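Local coordinates for protein inactive poly [ADP-ribose] polymerase RCD1 (Arabidopsis thaliana, PDB 5NGO) that is an inactive member of the poly(ADP-ribose) polymerase family and is bound by a downy mildew effector that suppresses plant immunity, at residues 10-15 with 176-181; 14-19 with 64-69; 88-93 with 97-102; 106-111 with 160-165; 150-155 with 167-172. One frame throughout, in Å; residues are numbered along the deposited sequence.

In the fold
Contacts 1 and 2 form the buried end of the fold: both seat helix 9-19 on the same sheet, their centres about 7 Å apart, and both rely on apolar and aromatic side chains. Contact 3, partly buried, lies on the other side of the chain's centre from contact 1 and adds backbone and histidine hydrogen bonds to its packing. Contact 4, at the surface, sets a loop beside strand 162-165, the neighbour of strand 98-102 used by contact 3; it packs an aromatic ring on a lysine chain and an amide, whereas contacts 3 and 5 carry hydrogen bonds. Contact 5, about 22 Å from contact 1 between centres, depends on one amide-to-amide bond.

Contact 1. Residues 10-15 with 176-181; sequences DAVKKM and PEFVVR
Helix 9-19 lies against one side of the mixed sheet, and Val12 is the residue by which this part of it meets Phe178 and Val180 on strand 174-182. The valine works with both of its methyl groups. CG2 stands over the face of the Phe178 ring in a CH-pi contact, 3.6 Å from the ring centroid and only 8° from the ring normal. Its distances to the six ring atoms are accordingly nearly even, the closest including Phe178 CD2 at 3.7 Å. The other methyl, Val12 CG1, reaches Val180 CG2 at 3.8 Å, where the two short side chains lie alongside, pointing opposite ways. With CG1 anti to the backbone N (chi1 174°), Val12 spreads its branches so that one serves each partner. Strand alternation supplies the receiving surface: Phe178 and Val180 point their side chains to the helix, while Val179 between them points away. The strand is bulged at Phe178 itself: Glu177 and Phe178 both face Leu125 of strand 121-129, a classic beta bulge. Glu177 is held through its carboxylate by a salt bridge to Arg127. Around the valine, Val31, Trp66 and Leu125 from three other strands of the sheet complete its buried apolar surroundings.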
# COMPACT_ATOMS: atom_id res chain seq x y z
N ASP A 10 9.67 -8.61 12.73
CA ASP A 10 11.10 -8.51 12.37
C ASP A 10 11.36 -8.45 10.86
O ASP A 10 12.20 -7.68 10.41
CB ASP A 10 11.94 -9.64 12.97
CG ASP A 10 12.25 -9.41 14.43
OD1 ASP A 10 12.77 -8.32 14.77
OD2 ASP A 10 12.00 -10.33 15.26
N ALA A 11 10.64 -9.27 10.10
CA ALA A 11 10.79 -9.27 8.64
C ALA A 11 10.33 -7.94 8.02
O ALA A 11 10.95 -7.46 7.07
CB ALA A 11 10.02 -10.43 8.03
N VAL A 12 9.27 -7.35 8.59
CA VAL A 12 8.73 -6.09 8.11
C VAL A 12 9.76 -5.00 8.38
O VAL A 12 10.06 -4.20 7.50
CB VAL A 12 7.40 -5.71 8.82
CG1 VAL A 12 6.92 -4.32 8.43
CG2 VAL A 12 6.32 -6.70 8.59
N LYS A 13 10.30 -5.00 9.61
CA LYS A 13 11.37 -4.09 10.02
C LYS A 13 12.55 -4.15 9.06
O LYS A 13 13.04 -3.12 8.60
CB LYS A 13 11.85 -4.38 11.45
CG LYS A 13 12.81 -3.30 11.97
CD LYS A 13 12.99 -3.33 13.48
CE LYS A 13 13.55 -4.65 13.96
NZ LYS A 13 13.80 -4.60 15.42
N LYS A 14 12.98 -5.38 8.76
CA LYS A 14 14.08 -5.61 7.83
C LYS A 14 13.78 -5.13 6.41
O LYS A 14 14.62 -4.47 5.80
CB LYS A 14 14.48 -7.09 7.82
CG LYS A 14 15.48 -7.40 8.93
CD LYS A 14 15.32 -8.76 9.63
CE LYS A 14 15.79 -8.67 11.08
NZ LYS A 14 16.44 -9.91 11.58
N MET A 15 12.59 -5.44 5.90
CA MET A 15 12.11 -4.89 4.62
C MET A 15 12.21 -3.37 4.56
O MET A 15 12.65 -2.81 3.56
CB MET A 15 10.65 -5.29 4.35
CG MET A 15 10.47 -6.41 3.34
SD MET A 15 8.73 -6.55 2.84
CE MET A 15 8.05 -7.43 4.24
N PRO A 176 -4.55 -3.23 4.88
CA PRO A 176 -3.51 -2.64 5.73
C PRO A 176 -3.18 -3.52 6.89
O PRO A 176 -4.06 -3.84 7.64
CB PRO A 176 -4.14 -1.32 6.22
CG PRO A 176 -5.46 -1.21 5.58
CD PRO A 176 -5.84 -2.54 5.02
N GLU A 177 -1.94 -3.93 7.02
CA GLU A 177 -1.59 -4.94 8.00
C GLU A 177 -0.65 -4.49 9.08
O GLU A 177 -0.82 -4.84 10.24
CB GLU A 177 -1.00 -6.17 7.29
CG GLU A 177 -0.94 -7.40 8.18
CD GLU A 177 -0.59 -8.64 7.50
OE1 GLU A 177 -0.10 -8.60 6.36
OE2 GLU A 177 -0.78 -9.71 8.12
N PHE A 178 0.38 -3.73 8.71
CA PHE A 178 1.45 -3.33 9.63
C PHE A 178 1.67 -1.82 9.57
O PHE A 178 1.53 -1.23 8.52
CB PHE A 178 2.74 -4.01 9.28
CG PHE A 178 2.74 -5.51 9.42
CD1 PHE A 178 2.38 -6.31 8.37
CD2 PHE A 178 3.27 -6.11 10.55
CE1 PHE A 178 2.42 -7.72 8.49
CE2 PHE A 178 3.34 -7.47 10.69
CZ PHE A 178 2.93 -8.31 9.65
N VAL A 179 1.98 -1.22 10.72
CA VAL A 179 2.39 0.17 10.80
C VAL A 179 3.84 0.24 11.25
O VAL A 179 4.21 -0.35 12.28
CB VAL A 179 1.54 0.97 11.81
CG1 VAL A 179 1.99 2.42 11.85
CG2 VAL A 179 0.07 0.90 11.44
N VAL A 180 4.66 0.96 10.48
CA VAL A 180 6.06 1.18 10.81
C VAL A 180 6.20 2.64 11.22
O VAL A 180 5.89 3.53 10.42
CB VAL A 180 6.98 0.88 9.59
CG1 VAL A 180 8.43 1.24 9.92
CG2 VAL A 180 6.88 -0.58 9.20
N ARG A 181 6.66 2.86 12.45
CA ARG A 181 6.95 4.20 12.96
C ARG A 181 8.44 4.47 12.80
O ARG A 181 9.26 3.66 13.21
CB ARG A 181 6.59 4.30 14.44
CG ARG A 181 5.12 4.17 14.71
CD ARG A 181 4.78 4.29 16.18
NE ARG A 181 3.38 3.92 16.37
CZ ARG A 181 2.69 4.07 17.49
NH1 ARG A 181 3.22 4.64 18.56
NH2 ARG A 181 1.42 3.67 17.52

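Contact 2. Residues 14-19 with 64-69; sequences KMFAVG and YAWLPA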
# COMPACT_ATOMS: atom_id res chain seq x y z
N LYS A 14 12.98 -5.38 8.76
CA LYS A 14 14.08 -5.61 7.83
C LYS A 14 13.78 -5.13 6.41
O LYS A 14 14.62 -4.47 5.80
CB LYS A 14 14.48 -7.09 7.82
CG LYS A 14 15.48 -7.40 8.93
CD LYS A 14 15.32 -8.76 9.63
CE LYS A 14 15.79 -8.67 11.08
NZ LYS A 14 16.44 -9.91 11.58
N MET A 15 12.59 -5.44 5.90
CA MET A 15 12.11 -4.89 4.62
C MET A 15 12.21 -3.37 4.56
O MET A 15 12.65 -2.81 3.56
CB MET A 15 10.65 -5.29 4.35
CG MET A 15 10.47 -6.41 3.34
SD MET A 15 8.73 -6.55 2.84
CE MET A 15 8.05 -7.43 4.24
N PHE A 16 11.78 -2.70 5.62
CA PHE A 16 11.80 -1.24 5.69
C PHE A 16 13.22 -0.69 5.79
O PHE A 16 13.53 0.34 5.17
CB PHE A 16 10.96 -0.75 6.87
CG PHE A 16 10.76 0.74 6.88
CD1 PHE A 16 9.72 1.31 6.16
CD2 PHE A 16 11.61 1.57 7.60
CE1 PHE A 16 9.54 2.69 6.16
CE2 PHE A 16 11.43 2.95 7.59
CZ PHE A 16 10.39 3.50 6.87
N ALA A 17 14.08 -1.36 6.56
CA ALA A 17 15.47 -0.92 6.75
C ALA A 17 16.29 -1.03 5.46
O ALA A 17 16.95 -0.06 5.07
CB ALA A 17 16.15 -1.70 7.87
N VAL A 18 16.22 -2.19 4.78
CA VAL A 18 16.96 -2.38 3.53
C VAL A 18 16.38 -1.44 2.46
O VAL A 18 17.13 -0.82 1.72
CB VAL A 18 16.94 -3.85 3.03
CG1 VAL A 18 17.55 -4.79 4.06
CG2 VAL A 18 15.55 -4.26 2.60
N GLY A 19 15.06 -1.31 2.43
CA GLY A 19 14.37 -0.48 1.45
C GLY A 19 14.49 1.01 1.60
O GLY A 19 14.14 1.72 0.68
N TYR A 64 3.06 -7.30 -1.37
CA TYR A 64 3.19 -6.33 -0.29
C TYR A 64 3.51 -4.99 -0.90
O TYR A 64 4.21 -4.92 -1.92
CB TYR A 64 4.23 -6.76 0.73
CG TYR A 64 3.72 -7.80 1.70
CD1 TYR A 64 2.78 -7.47 2.68
CD2 TYR A 64 4.13 -9.14 1.62
CE1 TYR A 64 2.34 -8.38 3.61
CE2 TYR A 64 3.66 -10.09 2.50
CZ TYR A 64 2.74 -9.71 3.48
OH TYR A 64 2.37 -10.64 4.41
N ALA A 65 2.97 -3.92 -0.33
CA ALA A 65 3.25 -2.57 -0.80
C ALA A 65 3.12 -1.58 0.34
O ALA A 65 2.41 -1.85 1.31
CB ALA A 65 2.28 -2.22 -1.93
N TRP A 66 3.79 -0.45 0.22
CA TRP A 66 3.85 0.55 1.28
C TRP A 66 2.90 1.70 0.97
O TRP A 66 2.86 2.19 -0.17
CB TRP A 66 5.25 1.12 1.44
CG TRP A 66 6.29 0.11 1.77
CD1 TRP A 66 7.17 -0.48 0.93
CD2 TRP A 66 6.56 -0.43 3.07
NE1 TRP A 66 7.96 -1.36 1.60
CE2 TRP A 66 7.61 -1.35 2.92
CE3 TRP A 66 6.02 -0.22 4.34
CZ2 TRP A 66 8.14 -2.07 4.00
CZ3 TRP A 66 6.52 -0.92 5.40
CH2 TRP A 66 7.58 -1.84 5.22
N LEU A 67 2.13 2.09 1.98
CA LEU A 67 1.19 3.19 1.88
C LEU A 67 1.59 4.29 2.87
O LEU A 67 1.57 4.06 4.08
CB LEU A 67 -0.23 2.67 2.22
CG LEU A 67 -1.36 3.70 2.17
CD1 LEU A 67 -1.52 4.31 0.77
CD2 LEU A 67 -2.66 3.02 2.58
N PRO A 68 1.96 5.48 2.39
CA PRO A 68 2.22 6.59 3.31
C PRO A 68 1.00 6.96 4.10
O PRO A 68 -0.11 7.02 3.52
CB PRO A 68 2.63 7.73 2.39
CG PRO A 68 3.01 7.09 1.07
CD PRO A 68 2.23 5.85 0.98
N ALA A 69 1.16 7.16 5.41
CA ALA A 69 0.04 7.49 6.28
C ALA A 69 0.40 8.64 7.19
O ALA A 69 1.40 9.31 6.99
CB ALA A 69 -0.35 6.25 7.08
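Phe16 overlaps the outer end of the Trp66 indole, bringing its CD1 over one face of the six-membered ring. That atom lies 3.9 Å above the plane, displaced toward the rim, near the CH2 and CZ3 atoms of the tryptophan. The two rings make a T-shaped (edge-to-face) pair in which Phe16 offers its edge and Trp66 its face; the centroids are 5.5 Å apart and the planes meet at 71°. With CG anti to its own nitrogen (chi1 -171°), Phe16 brings CD1 over the indole; its CB, placed by the helix backbone, touches it too, 3.9 Å from Trp66 CH2. Met15, one residue earlier on helix 9-19, comes to a different part of the same group: its CB approaches the indole edge, near the ring plane, 4.1 Å from Trp66 CZ2. Two successive helix residues therefore meet the tryptophan from over a face and at an edge. The indole projects from strand 62-68 toward the helix, and its NE1 is hydrogen-bonded to Ala103 O, which helps to fix how the ring is turned. Val180, from strand 174-182, packs against both Phe16 and Trp66. With the indole's polar N-H engaged by a backbone carbonyl, its carbon-rich end can meet the helix by dispersion and the weak electrostatics of the aromatic pair, with no need for a polar partner there.

Contact 3. Residues 88-93 with 97-102; sequences FIRKSI and GIHLTA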
# COMPACT_ATOMS: atom_id res chain seq x y z
N PHE A 88 -6.64 9.11 1.34
CA PHE A 88 -5.57 8.31 0.72
C PHE A 88 -5.62 8.36 -0.81
O PHE A 88 -4.74 7.81 -1.45
CB PHE A 88 -5.63 6.84 1.14
CG PHE A 88 -5.11 6.55 2.53
CD1 PHE A 88 -3.75 6.48 2.80
CD2 PHE A 88 -6.01 6.35 3.58
CE1 PHE A 88 -3.29 6.21 4.09
CE2 PHE A 88 -5.56 6.05 4.87
CZ PHE A 88 -4.20 5.98 5.12
N ILE A 89 -6.61 9.03 -1.39
CA ILE A 89 -6.78 9.10 -2.83
C ILE A 89 -5.86 10.21 -3.32
O ILE A 89 -5.88 11.33 -2.75
CB ILE A 89 -8.25 9.40 -3.28
CG1 ILE A 89 -9.29 8.61 -2.48
CG2 ILE A 89 -8.37 9.27 -4.78
CD1 ILE A 89 -8.97 7.16 -2.37
N ARG A 90 -5.08 9.92 -4.36
CA ARG A 90 -4.22 10.92 -4.97
C ARG A 90 -4.35 10.95 -6.49
O ARG A 90 -4.59 9.95 -7.14
CB ARG A 90 -2.73 10.87 -4.51
CG ARG A 90 -1.85 9.78 -5.04
CD ARG A 90 -0.46 9.96 -4.41
NE ARG A 90 0.64 9.97 -5.39
CZ ARG A 90 1.94 9.90 -5.10
NH1 ARG A 90 2.38 9.82 -3.84
NH2 ARG A 90 2.83 9.91 -6.10
N LYS A 91 -4.12 12.14 -7.05
CA LYS A 91 -3.98 12.33 -8.48
C LYS A 91 -2.50 12.40 -8.84
O LYS A 91 -1.80 13.27 -8.37
CB LYS A 91 -4.67 13.63 -8.88
CG LYS A 91 -4.74 13.90 -10.38
CD LYS A 91 -5.80 14.94 -10.73
CE LYS A 91 -5.62 15.47 -12.15
NZ LYS A 91 -4.54 16.50 -12.22
N SER A 92 -2.02 11.49 -9.69
CA SER A 92 -0.61 11.51 -10.18
C SER A 92 -0.58 11.62 -11.70
O SER A 92 -1.60 11.90 -12.33
CB SER A 92 0.17 10.26 -9.73
OG SER A 92 -0.05 9.15 -10.59
N ILE A 93 0.59 11.37 -12.29
CA ILE A 93 0.75 11.29 -13.74
C ILE A 93 0.11 10.02 -14.30
O ILE A 93 -0.26 9.99 -15.46
CB ILE A 93 2.24 11.37 -14.16
CG1 ILE A 93 3.13 10.38 -13.40
CG2 ILE A 93 2.79 12.79 -14.01
CD1 ILE A 93 4.34 9.93 -14.21
N GLY A 97 -6.30 7.10 -7.99
CA GLY A 97 -6.61 5.89 -7.21
C GLY A 97 -5.89 5.97 -5.88
O GLY A 97 -5.59 7.08 -5.38
N ILE A 98 -5.57 4.82 -5.28
CA ILE A 98 -4.62 4.78 -4.16
C ILE A 98 -3.26 4.42 -4.75
O ILE A 98 -3.14 3.43 -5.47
CB ILE A 98 -5.06 3.81 -3.03
CG1 ILE A 98 -6.32 4.32 -2.32
CG2 ILE A 98 -3.97 3.61 -1.97
CD1 ILE A 98 -7.58 4.12 -3.12
N HIS A 99 -2.25 5.24 -4.44
CA HIS A 99 -0.87 5.03 -4.91
C HIS A 99 -0.08 4.37 -3.80
O HIS A 99 -0.02 4.89 -2.66
CB HIS A 99 -0.23 6.36 -5.27
CG HIS A 99 -0.79 6.98 -6.51
ND1 HIS A 99 -2.14 7.17 -6.70
CD2 HIS A 99 -0.19 7.47 -7.62
CE1 HIS A 99 -2.36 7.74 -7.87
NE2 HIS A 99 -1.19 7.92 -8.46
N LEU A 100 0.51 3.21 -4.10
CA LEU A 100 1.36 2.51 -3.15
C LEU A 100 2.72 2.28 -3.76
O LEU A 100 2.85 2.20 -4.98
CB LEU A 100 0.76 1.17 -2.73
CG LEU A 100 -0.62 1.20 -2.11
CD1 LEU A 100 -1.67 0.87 -3.18
CD2 LEU A 100 -0.71 0.22 -0.96
N THR A 101 3.70 2.12 -2.88
CA THR A 101 5.06 1.92 -3.29
C THR A 101 5.39 0.42 -3.19
O THR A 101 4.93 -0.27 -2.27
CB THR A 101 6.00 2.74 -2.41
OG1 THR A 101 5.76 4.14 -2.58
CG2 THR A 101 7.44 2.38 -2.70
N ALA A 102 6.15 -0.10 -4.16
CA ALA A 102 6.48 -1.52 -4.17
C ALA A 102 7.32 -1.88 -2.93
O ALA A 102 8.00 -1.00 -2.34
CB ALA A 102 7.23 -1.87 -5.41
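Chi1 of 75° sets Arg90 CG between its backbone N and carbonyl carbon, and Ser92 OG takes the same kind of position; these turns carry Arg90 CG over the His99 ring face and Ser92 OG to its edge. Arg90 CG sits 3.4 Å from the His99 centroid and 24° off the normal, a tight CH-pi contact; further along, the guanidinium also makes a cation-pi contact with Tyr112. In the ring plane, Ser92 OG and His99 NE2 share a 2.7 Å hydrogen bond, and Ser92 OG is bonded to Tyr94 N as well. Behind these side chains, Arg90 N donates to Gly97 O at 3.1 Å, with an N-H...O angle of 165°, while the return bond from Gly97 N to Arg90 O is weak. Ile89 CD1 and Ile98 CD1 pack at 3.4 Å. Arg90 and Gly97 form an antiparallel hydrogen-bonded pair at a hairpin-like turn of the PARP fold, where His99 probably occupies the position of the H-Y-E motif's tyrosine in active relatives.

Contact 4. Residues 106-111 with 160-165; sequences PYFSAR and PKNYIV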
# COMPACT_ATOMS: atom_id res chain seq x y z
N PRO A 106 10.47 1.48 -0.40
CA PRO A 106 9.90 2.52 0.48
C PRO A 106 10.68 3.86 0.53
O PRO A 106 10.07 4.87 0.89
CB PRO A 106 9.87 1.83 1.85
CG PRO A 106 10.88 0.74 1.77
CD PRO A 106 10.93 0.31 0.35
N TYR A 107 11.97 3.88 0.15
CA TYR A 107 12.72 5.16 0.01
C TYR A 107 12.00 6.19 -0.85
O TYR A 107 12.16 7.40 -0.64
CB TYR A 107 14.15 4.96 -0.56
CG TYR A 107 14.22 4.51 -2.01
CD1 TYR A 107 14.19 5.44 -3.06
CD2 TYR A 107 14.35 3.17 -2.34
CE1 TYR A 107 14.26 5.04 -4.39
CE2 TYR A 107 14.42 2.75 -3.67
CZ TYR A 107 14.38 3.69 -4.69
OH TYR A 107 14.44 3.30 -6.01
N PHE A 108 11.23 5.70 -1.82
CA PHE A 108 10.51 6.52 -2.79
C PHE A 108 9.45 7.42 -2.15
O PHE A 108 9.24 8.54 -2.61
CB PHE A 108 9.85 5.59 -3.82
CG PHE A 108 9.73 6.15 -5.19
CD1 PHE A 108 10.76 6.01 -6.11
CD2 PHE A 108 8.55 6.76 -5.59
CE1 PHE A 108 10.62 6.49 -7.42
CE2 PHE A 108 8.39 7.25 -6.90
CZ PHE A 108 9.43 7.11 -7.81
N SER A 109 8.75 6.93 -1.13
CA SER A 109 7.64 7.67 -0.53
C SER A 109 7.79 7.97 0.98
O SER A 109 6.88 8.54 1.59
CB SER A 109 6.33 6.94 -0.82
OG SER A 109 6.33 5.63 -0.29
N ALA A 110 8.94 7.62 1.57
CA ALA A 110 9.20 7.87 2.99
C ALA A 110 9.04 9.34 3.39
O ALA A 110 8.43 9.63 4.42
CB ALA A 110 10.59 7.38 3.37
N ARG A 111 9.56 10.25 2.56
CA ARG A 111 9.44 11.69 2.82
C ARG A 111 8.02 12.24 2.69
O ARG A 111 7.73 13.33 3.19
CB ARG A 111 10.40 12.47 1.90
CG ARG A 111 11.84 12.43 2.43
CD ARG A 111 12.65 13.74 2.23
NE ARG A 111 13.28 14.18 3.50
CZ ARG A 111 14.36 13.65 4.05
NH1 ARG A 111 15.04 12.67 3.46
NH2 ARG A 111 14.81 14.14 5.19
N PRO A 160 8.85 -3.07 -10.52
CA PRO A 160 7.81 -2.12 -10.08
C PRO A 160 8.31 -1.15 -9.02
O PRO A 160 9.05 -1.55 -8.11
CB PRO A 160 6.70 -3.02 -9.48
CG PRO A 160 6.94 -4.36 -10.13
CD PRO A 160 8.44 -4.47 -10.33
N LYS A 161 7.92 0.11 -9.16
CA LYS A 161 8.10 1.11 -8.13
C LYS A 161 6.78 1.62 -7.55
O LYS A 161 6.74 1.91 -6.35
CB LYS A 161 8.92 2.29 -8.66
CG LYS A 161 10.39 1.96 -8.81
CD LYS A 161 11.26 3.23 -8.72
CE LYS A 161 12.70 2.96 -9.07
NZ LYS A 161 12.92 2.58 -10.49
N ASN A 162 5.73 1.72 -8.36
CA ASN A 162 4.46 2.27 -7.94
C ASN A 162 3.33 1.36 -8.41
O ASN A 162 3.32 0.93 -9.56
CB ASN A 162 4.24 3.67 -8.52
CG ASN A 162 5.33 4.63 -8.13
OD1 ASN A 162 5.16 5.42 -7.19
ND2 ASN A 162 6.46 4.57 -8.83
N TYR A 163 2.38 1.11 -7.51
CA TYR A 163 1.13 0.47 -7.86
C TYR A 163 0.01 1.49 -7.73
O TYR A 163 0.07 2.36 -6.85
CB TYR A 163 0.83 -0.67 -6.91
CG TYR A 163 1.88 -1.76 -6.83
CD1 TYR A 163 2.27 -2.46 -7.95
CD2 TYR A 163 2.44 -2.12 -5.61
CE1 TYR A 163 3.28 -3.43 -7.88
CE2 TYR A 163 3.39 -3.10 -5.51
CZ TYR A 163 3.80 -3.77 -6.66
OH TYR A 163 4.72 -4.78 -6.54
N ILE A 164 -0.97 1.40 -8.62
CA ILE A 164 -2.17 2.22 -8.56
C ILE A 164 -3.31 1.23 -8.39
O ILE A 164 -3.50 0.37 -9.24
CB ILE A 164 -2.41 3.02 -9.86
CG1 ILE A 164 -1.21 3.89 -10.21
CG2 ILE A 164 -3.67 3.88 -9.73
CD1 ILE A 164 -1.06 5.12 -9.35
N VAL A 165 -4.04 1.34 -7.28
CA VAL A 165 -5.26 0.57 -7.08
C VAL A 165 -6.42 1.53 -7.33
O VAL A 165 -6.51 2.59 -6.70
CB VAL A 165 -5.33 -0.01 -5.66
CG1 VAL A 165 -6.68 -0.65 -5.40
CG2 VAL A 165 -4.20 -1.00 -5.46
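Asn162 ND2 is hydrogen-bonded to Asp155 OD2, and the amide so held lies beside the ring of Phe108. The other carboxylate oxygen, Asp155 OD1, takes the backbone N of Lys161, which ties down the start of strand 162-165 just where the loop residues approach. Phe108 turns one corner of its ring to the amide and another to Lys161. Its CE2 comes 3.7 Å from Asn162 OD1 and 3.8 Å from Asn162 ND2, with the amide plane turned 73° from that of the ring, so the groups meet without stacking. At the second corner, Phe108 CE1 lies 3.6 Å from Lys161 CD; the lysine chain and the phenylalanine cross at about a right angle. The next carbon, Lys161 CE, lies 3.5 Å from Tyr107 OH. The aliphatic part of the lysine thus bridges two successive aromatic residues of the loop by van der Waals contact. Tyr107 is itself fastened by a backbone bond to Gly19, in the last turn of helix 9-19, so the loop connects that helix to the strand. Phe108 is exposed, and the whole contact belongs to the surface. In the PARP fold the start of this strand is where active members carry the glutamate of the H-Y-E motif, and Asn162 probably occupies that position here, consistent with an inactive enzyme.

Contact 5. Residues 150-155 with 167-172; sequences YDNGVD and NINMNT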
# COMPACT_ATOMS: atom_id res chain seq x y z
N TYR A 150 -7.54 -6.56 -17.26
CA TYR A 150 -6.65 -6.03 -16.23
C TYR A 150 -7.38 -5.68 -14.91
O TYR A 150 -8.54 -5.28 -14.92
CB TYR A 150 -5.93 -4.77 -16.73
CG TYR A 150 -5.03 -4.95 -17.95
CD1 TYR A 150 -3.97 -5.87 -17.94
CD2 TYR A 150 -5.22 -4.18 -19.10
CE1 TYR A 150 -3.15 -6.03 -19.05
CE2 TYR A 150 -4.40 -4.32 -20.22
CZ TYR A 150 -3.36 -5.25 -20.18
OH TYR A 150 -2.55 -5.39 -21.28
N ASP A 151 -6.66 -5.80 -13.80
CA ASP A 151 -7.17 -5.46 -12.48
C ASP A 151 -6.64 -4.10 -12.01
O ASP A 151 -7.32 -3.09 -12.21
CB ASP A 151 -6.88 -6.60 -11.50
CG ASP A 151 -7.59 -7.88 -11.88
OD1 ASP A 151 -8.83 -7.87 -12.00
OD2 ASP A 151 -6.93 -8.92 -12.09
N ASN A 152 -5.43 -4.06 -11.44
CA ASN A 152 -4.84 -2.80 -10.93
C ASN A 152 -3.59 -2.45 -11.75
O ASN A 152 -3.11 -3.28 -12.54
CB ASN A 152 -4.55 -2.93 -9.43
CG ASN A 152 -5.84 -3.03 -8.59
OD1 ASN A 152 -6.74 -2.22 -8.72
ND2 ASN A 152 -5.91 -4.05 -7.75
N GLY A 153 -3.07 -1.23 -11.59
CA GLY A 153 -2.04 -0.69 -12.48
C GLY A 153 -0.64 -0.65 -11.88
O GLY A 153 -0.49 -0.61 -10.66
N VAL A 154 0.39 -0.71 -12.74
CA VAL A 154 1.79 -0.61 -12.34
C VAL A 154 2.63 0.20 -13.32
O VAL A 154 2.31 0.23 -14.51
CB VAL A 154 2.39 -2.02 -12.17
CG1 VAL A 154 2.37 -2.87 -13.46
CG2 VAL A 154 3.77 -1.98 -11.51
N ASP A 155 3.68 0.85 -12.83
CA ASP A 155 4.53 1.71 -13.69
C ASP A 155 5.60 0.97 -14.51
O ASP A 155 5.97 1.41 -15.59
CB ASP A 155 5.16 2.85 -12.88
CG ASP A 155 6.12 2.38 -11.78
OD1 ASP A 155 6.24 1.16 -11.50
OD2 ASP A 155 6.74 3.27 -11.16
N ASN A 167 -10.13 3.33 -7.50
CA ASN A 167 -11.05 3.65 -6.41
C ASN A 167 -12.06 2.54 -6.13
O ASN A 167 -12.25 2.19 -4.97
CB ASN A 167 -11.75 4.98 -6.66
CG ASN A 167 -10.83 6.17 -6.38
OD1 ASN A 167 -9.63 6.02 -6.17
ND2 ASN A 167 -11.39 7.38 -6.38
N ILE A 168 -12.63 1.97 -7.17
CA ILE A 168 -13.57 0.86 -7.06
C ILE A 168 -13.01 -0.35 -6.27
O ILE A 168 -13.74 -1.07 -5.61
CB ILE A 168 -14.12 0.39 -8.45
CG1 ILE A 168 -13.03 -0.08 -9.43
CG2 ILE A 168 -15.05 1.43 -9.07
CD1 ILE A 168 -13.53 -1.06 -10.45
N ASN A 169 -11.69 -0.54 -6.34
CA ASN A 169 -11.04 -1.69 -5.72
C ASN A 169 -10.44 -1.41 -4.34
O ASN A 169 -9.91 -2.32 -3.72
CB ASN A 169 -9.93 -2.19 -6.66
CG ASN A 169 -10.47 -2.74 -7.98
OD1 ASN A 169 -11.62 -3.17 -8.08
ND2 ASN A 169 -9.63 -2.72 -9.01
N MET A 170 -10.53 -0.17 -3.84
CA MET A 170 -9.74 0.19 -2.68
C MET A 170 -10.08 -0.60 -1.42
O MET A 170 -9.21 -0.90 -0.62
CB MET A 170 -9.80 1.69 -2.39
CG MET A 170 -11.00 2.16 -1.62
SD MET A 170 -10.84 3.91 -1.16
CE MET A 170 -11.02 4.72 -2.74
N ASN A 171 -11.36 -0.95 -1.27
CA ASN A 171 -11.80 -1.70 -0.08
C ASN A 171 -11.76 -3.21 -0.23
O ASN A 171 -11.74 -3.91 0.79
CB ASN A 171 -13.20 -1.24 0.34
CG ASN A 171 -13.18 0.16 0.96
OD1 ASN A 171 -12.21 0.54 1.59
ND2 ASN A 171 -14.24 0.93 0.75
N THR A 172 -11.73 -3.71 -1.46
CA THR A 172 -11.64 -5.15 -1.72
C THR A 172 -10.20 -5.64 -1.91
O THR A 172 -9.90 -6.77 -1.55
CB THR A 172 -12.44 -5.49 -3.01
OG1 THR A 172 -12.10 -4.57 -4.05
CG2 THR A 172 -13.92 -5.42 -2.76
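Asn152 and Asn169 come from opposite directions and overlap at their amides, whose planes are turned 78° apart, and they meet through a single bond. Asn169 ND2 donates to Asn152 OD1 at 2.9 Å, with a fairly straight N-H...O angle of 163°. The two ends of this bond are oriented unequally. For Asn169 the acceptor lies close to its own amide plane, as a donor N-H would have it, whereas on Asn152 the nitrogen arrives above the carbonyl plane, 35° out of it, and not on a lone pair. Second partners limit the freedom of Asn152: Trp166 N makes a weak hydrogen bond to the same OD1, and ND2 bonds weakly to Ile129 O. Two groups thus share the carbonyl oxygen of a buried amide. The turn that carries Asn169 is braced by Thr172 OG1, which donates to Asn169 O at 3.2 Å, while Met170 N bonds Asn167 O at 3.1 Å. On the other segment, Asp151 carries a salt bridge to Arg57 and a bond to Asn132 N. The arrangement is a polar tie near the far edge of the PARP-type sheet, where short strand 153-154 pairs antiparallel with strand 162-165 and the chain leaving that pair turns through 167-172 on its way to strand 174-182.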